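Local coordinates for protein titin (Homo sapiens, PDB 2A38) that forms the giant filament of the muscle sarcomere, its N-terminal immunoglobulin doublet probably serving to fix the molecule's end within the Z-disc, at residues T101-F106 with N180-T186; V107-Q111 with T186-E190. One frame throughout, in Å; residues are numbered along the deposited sequence.

Interaction 1: residues T101-F106 with N180-T186; sequences TAPPNF and NSVGRAT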
loop_
_atom_site.group_PDB
_atom_site.type_symbol
_atom_site.label_atom_id
_atom_site.label_comp_id
_atom_site.label_asym_id
_atom_site.label_seq_id
_atom_site.Cartn_x
_atom_site.Cartn_y
_atom_site.Cartn_z
ATOM N N THR A 101 -6.920 2.792 2.654
ATOM C CA THR A 101 -6.790 4.182 3.069
ATOM C C THR A 101 -6.166 4.271 4.457
ATOM O O THR A 101 -6.247 3.335 5.255
ATOM C CB THR A 101 -8.154 4.913 3.092
ATOM O OG1 THR A 101 -9.085 4.176 3.899
ATOM C CG2 THR A 101 -8.701 5.073 1.678
ATOM N N ALA A 102 -5.540 5.407 4.732
ATOM C CA ALA A 102 -4.885 5.658 6.008
ATOM C C ALA A 102 -4.855 7.166 6.204
ATOM O O ALA A 102 -4.513 7.901 5.285
ATOM C CB ALA A 102 -3.464 5.111 5.983
ATOM N N PRO A 103 -5.226 7.649 7.396
ATOM C CA PRO A 103 -5.205 9.099 7.614
ATOM C C PRO A 103 -3.759 9.590 7.644
ATOM O O PRO A 103 -2.831 8.790 7.792
ATOM C CB PRO A 103 -5.897 9.250 8.961
ATOM C CG PRO A 103 -5.443 8.011 9.684
ATOM C CD PRO A 103 -5.583 6.931 8.632
ATOM N N PRO A 104 -3.543 10.909 7.492
ATOM C CA PRO A 104 -2.176 11.438 7.516
ATOM C C PRO A 104 -1.526 11.145 8.866
ATOM O O PRO A 104 -2.149 11.273 9.917
ATOM C CB PRO A 104 -2.381 12.929 7.285
ATOM C CG PRO A 104 -3.665 12.972 6.484
ATOM C CD PRO A 104 -4.514 11.982 7.216
ATOM N N ASN A 105 -0.265 10.755 8.828
ATOM C CA ASN A 105 0.455 10.429 10.037
ATOM C C ASN A 105 1.852 11.034 10.011
ATOM O O ASN A 105 2.547 10.961 9.001
ATOM C CB ASN A 105 0.544 8.915 10.168
ATOM C CG ASN A 105 1.341 8.485 11.375
ATOM O OD1 ASN A 105 1.065 8.917 12.498
ATOM N ND2 ASN A 105 2.335 7.626 11.155
ATOM N N PHE A 106 2.254 11.656 11.116
ATOM C CA PHE A 106 3.581 12.245 11.191
ATOM C C PHE A 106 4.571 11.246 11.755
ATOM O O PHE A 106 4.601 11.010 12.961
ATOM C CB PHE A 106 3.581 13.488 12.072
ATOM C CG PHE A 106 2.938 14.670 11.433
ATOM C CD1 PHE A 106 1.612 14.974 11.682
ATOM C CD2 PHE A 106 3.645 15.448 10.528
ATOM C CE1 PHE A 106 1.002 16.035 11.034
ATOM C CE2 PHE A 106 3.038 16.507 9.880
ATOM C CZ PHE A 106 1.721 16.800 10.130
ATOM N N ASN A 180 -6.024 14.406 3.965
ATOM C CA ASN A 180 -6.362 13.527 2.856
ATOM C C ASN A 180 -7.831 13.194 3.070
ATOM O O ASN A 180 -8.432 13.678 4.033
ATOM C CB ASN A 180 -5.439 12.295 2.740
ATOM C CG ASN A 180 -5.655 11.265 3.814
ATOM O OD1 ASN A 180 -6.480 11.428 4.700
ATOM N ND2 ASN A 180 -4.899 10.180 3.730
ATOM N N SER A 181 -8.424 12.424 2.170
ATOM C CA SER A 181 -9.847 12.108 2.267
ATOM C C SER A 181 -10.289 11.473 3.579
ATOM O O SER A 181 -11.446 11.617 3.981
ATOM C CB SER A 181 -10.261 11.199 1.104
ATOM O OG SER A 181 -9.594 9.946 1.184
ATOM N N VAL A 182 -9.392 10.763 4.250
ATOM C CA VAL A 182 -9.779 10.120 5.490
ATOM C C VAL A 182 -9.422 10.830 6.781
ATOM O O VAL A 182 -9.829 10.386 7.851
ATOM C CB VAL A 182 -9.251 8.669 5.564
ATOM C CG1 VAL A 182 -10.078 7.801 4.649
ATOM C CG2 VAL A 182 -7.796 8.603 5.163
ATOM N N GLY A 183 -8.684 11.931 6.709
ATOM C CA GLY A 183 -8.353 12.616 7.939
ATOM C C GLY A 183 -7.414 13.796 7.835
ATOM O O GLY A 183 -6.926 14.145 6.762
ATOM N N ARG A 184 -7.171 14.414 8.985
ATOM C CA ARG A 184 -6.284 15.555 9.083
ATOM C C ARG A 184 -5.418 15.397 10.321
ATOM O O ARG A 184 -5.883 14.959 11.366
ATOM C CB ARG A 184 -7.077 16.856 9.199
ATOM C CG ARG A 184 -6.191 18.103 9.213
ATOM C CD ARG A 184 -6.989 19.324 9.617
ATOM N NE ARG A 184 -7.499 19.168 10.972
ATOM C CZ ARG A 184 -8.517 19.860 11.466
ATOM N NH1 ARG A 184 -9.140 20.754 10.705
ATOM N NH2 ARG A 184 -8.911 19.668 12.723
ATOM N N ALA A 185 -4.151 15.752 10.183
ATOM C CA ALA A 185 -3.199 15.680 11.273
ATOM C C ALA A 185 -2.442 17.005 11.287
ATOM O O ALA A 185 -2.235 17.614 10.234
ATOM C CB ALA A 185 -2.237 14.533 11.034
ATOM N N THR A 186 -2.036 17.461 12.468
ATOM C CA THR A 186 -1.278 18.699 12.559
ATOM C C THR A 186 -0.105 18.519 13.506
ATOM O O THR A 186 -0.170 17.740 14.449
ATOM C CB THR A 186 -2.146 19.886 13.038
ATOM O OG1 THR A 186 -2.495 19.702 14.416
ATOM C CG2 THR A 186 -3.417 19.984 12.207
#
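N180 reaches across from the turn at 180-183 to A102 and P104. Its CB lies 4.2 Å from P104 CG, at the limit of contact, while CG comes within 3.7 Å of P104 CD. With CG placed between the backbone N and the carbonyl carbon (chi1 72°), the amide is directed at the facing strand. OD1 meets P104 CD at 3.2 Å and also accepts two weak bonds from its own turn, from the N atoms of V182 and G183. N180 ND2 donates to A102 O at 2.8 Å with an N-H...O angle of 155°. This oxygen lies nearly in the amide plane of N180, whereas ND2 is tilted out of the carbonyl plane of A102. ND2 also bonds P131 O, so partners on both ends of the amide fix its rotation. Beside this polar centre, V182 CG2 makes an apolar contact with P103 CB at 4.3 Å; otherwise the valine lies mostly on the backbone of A102 and P103, and its CG1 passes T101 CB obliquely. Further along, A185 CB lies between P104 and F106, nearest to P104 O at 3.4 Å and 3.6 Å from F106 CE1. T186 N approaches the edge of the F106 ring. The type I turn N180-G183 closes a two-residue beta hairpin between strands 172-180 and 183-193. Strand 102-106 runs at 7° to strand 183-186 but forms backbone bonds with strand 119-130, on the other sheet of the immunoglobulin sandwich; F106 continues inward to V125, V127 and V176.

Interaction 2: residues V107-Q111 with T186-E190; sequences VQRLQ and TSTAE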
loop_
_atom_site.group_PDB
_atom_site.type_symbol
_atom_site.label_atom_id
_atom_site.label_comp_id
_atom_site.label_asym_id
_atom_site.label_seq_id
_atom_site.Cartn_x
_atom_site.Cartn_y
_atom_site.Cartn_z
ATOM N N VAL A 107 5.367 10.648 10.878
ATOM C CA VAL A 107 6.376 9.686 11.301
ATOM C C VAL A 107 7.419 10.523 12.016
ATOM O O VAL A 107 7.932 10.137 13.065
ATOM C CB VAL A 107 7.014 8.978 10.089
ATOM C CG1 VAL A 107 8.161 8.094 10.541
ATOM C CG2 VAL A 107 5.966 8.158 9.362
ATOM N N GLN A 108 7.723 11.677 11.426
ATOM C CA GLN A 108 8.666 12.630 12.006
ATOM C C GLN A 108 7.911 13.953 12.173
ATOM O O GLN A 108 7.417 14.527 11.198
ATOM C CB GLN A 108 9.869 12.850 11.096
ATOM C CG GLN A 108 10.895 13.784 11.707
ATOM C CD GLN A 108 11.967 14.188 10.725
ATOM O OE1 GLN A 108 12.221 13.483 9.747
ATOM N NE2 GLN A 108 12.617 15.320 10.985
ATOM N N ARG A 109 7.821 14.413 13.415
ATOM C CA ARG A 109 7.125 15.644 13.754
ATOM C C ARG A 109 8.064 16.831 13.879
ATOM O O ARG A 109 9.281 16.670 13.948
ATOM C CB ARG A 109 6.400 15.468 15.087
ATOM C CG ARG A 109 5.246 14.508 15.045
ATOM C CD ARG A 109 4.637 14.310 16.424
ATOM N NE ARG A 109 3.322 13.677 16.328
ATOM C CZ ARG A 109 2.739 12.998 17.313
ATOM N NH1 ARG A 109 3.353 12.852 18.481
ATOM N NH2 ARG A 109 1.540 12.463 17.128
ATOM N N LEU A 110 7.484 18.027 13.913
ATOM C CA LEU A 110 8.258 19.254 14.081
ATOM C C LEU A 110 8.779 19.249 15.516
ATOM O O LEU A 110 8.121 18.727 16.411
ATOM C CB LEU A 110 7.371 20.487 13.914
ATOM C CG LEU A 110 6.818 20.926 12.566
ATOM C CD1 LEU A 110 6.011 22.209 12.748
ATOM C CD2 LEU A 110 7.971 21.163 11.606
ATOM N N GLN A 111 9.953 19.829 15.736
ATOM C CA GLN A 111 10.505 19.908 17.080
ATOM C C GLN A 111 10.840 21.356 17.393
ATOM O O GLN A 111 11.370 22.068 16.546
ATOM C CB GLN A 111 11.770 19.057 17.208
ATOM C CG GLN A 111 11.528 17.558 17.132
ATOM C CD GLN A 111 12.811 16.761 17.339
ATOM O OE1 GLN A 111 13.425 16.827 18.410
ATOM N NE2 GLN A 111 13.224 16.005 16.314
ATOM N N THR A 186 -2.036 17.461 12.468
ATOM C CA THR A 186 -1.278 18.699 12.559
ATOM C C THR A 186 -0.105 18.519 13.506
ATOM O O THR A 186 -0.170 17.740 14.449
ATOM C CB THR A 186 -2.146 19.886 13.038
ATOM O OG1 THR A 186 -2.495 19.702 14.416
ATOM C CG2 THR A 186 -3.417 19.984 12.207
ATOM N N SER A 187 0.975 19.236 13.223
ATOM C CA SER A 187 2.193 19.186 14.017
ATOM C C SER A 187 2.580 20.632 14.311
ATOM O O SER A 187 2.567 21.480 13.413
ATOM C CB SER A 187 3.295 18.486 13.218
ATOM O OG SER A 187 4.480 18.322 13.972
ATOM N N THR A 188 2.905 20.923 15.565
ATOM C CA THR A 188 3.276 22.280 15.942
ATOM C C THR A 188 4.568 22.299 16.726
ATOM O O THR A 188 4.881 21.351 17.445
ATOM C CB THR A 188 2.204 22.949 16.828
ATOM O OG1 THR A 188 0.900 22.681 16.296
ATOM C CG2 THR A 188 2.420 24.461 16.864
ATOM N N ALA A 189 5.301 23.397 16.588
ATOM C CA ALA A 189 6.565 23.591 17.287
ATOM C C ALA A 189 6.810 25.081 17.487
ATOM O O ALA A 189 6.285 25.925 16.757
ATOM C CB ALA A 189 7.709 22.984 16.494
ATOM N N GLU A 190 7.633 25.389 18.478
ATOM C CA GLU A 190 7.967 26.758 18.812
ATOM C C GLU A 190 9.389 27.085 18.389
ATOM O O GLU A 190 10.330 26.390 18.760
ATOM C CB GLU A 190 7.841 26.947 20.320
ATOM C CG GLU A 190 7.595 28.371 20.741
ATOM C CD GLU A 190 6.290 28.908 20.189
ATOM O OE1 GLU A 190 5.284 28.152 20.204
ATOM O OE2 GLU A 190 6.267 30.085 19.750
HETATM O O HOH W 1 5.478 19.012 16.808
#
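L110 and Q111 approach strand 186-190 as an extended segment, the CA atoms of Q111 and A189 coming 5.4 Å apart after the chain has turned a corner at V107. S187 OG makes the main polar link: L110 N donates to it at 3.0 Å in a nearly straight bond, with an N-H...O angle of 170°. The serine's first torsion (chi1 -176°) sets OG beside its own carbonyl carbon and brings it to that amide. The same hydroxyl donates to a water, which in turn donates to L110 O, so one solvent molecule links S187 OG to the facing backbone. R109 CB borders S187 OG at 3.6 Å. An alanine at S187 would remove the hydroxyl and is likely to leave L110 N without its acceptor and the water with one donor fewer. The apolar pair is L110 CB with A189 CB, 3.6 Å apart; A189 CB also packs on the backbone of Q111. Separately, L110 CD1 lies against the strand's backbone, 3.6 Å from S187 O. Beyond the segments, L110 rests on L123 and V125 of strand 119-130, and S187 touches V176. V107 and Q108 both face R126 in a classic beta bulge, where the chain leaves strand 102-106 (A) for the second sheet, the A-to-A' switch of I-set immunoglobulin domains; there strand 113-115 (A') runs parallel to 183-193, through a backbone hydrogen bond between E190 and M113.

Overall arrangement
Both contacts use strand 183-193 and share T186; their centres lie 15 Å apart, and F106 CZ packs on S187 CB at 3.9 Å where they join. Interaction 1 is mainly a surface contact at the hairpin end, with P104 and F106 as its buried members, and its polar chemistry comes from a side-chain amide. Interaction 2 is partly buried, combining a hydroxyl and a bridging water with the inward leucine. Successive parts of the N-terminal edge thus follow one strand: 101-106 still belongs to the opposite sheet, whereas 107-111 makes the crossover that lets the next strand join it.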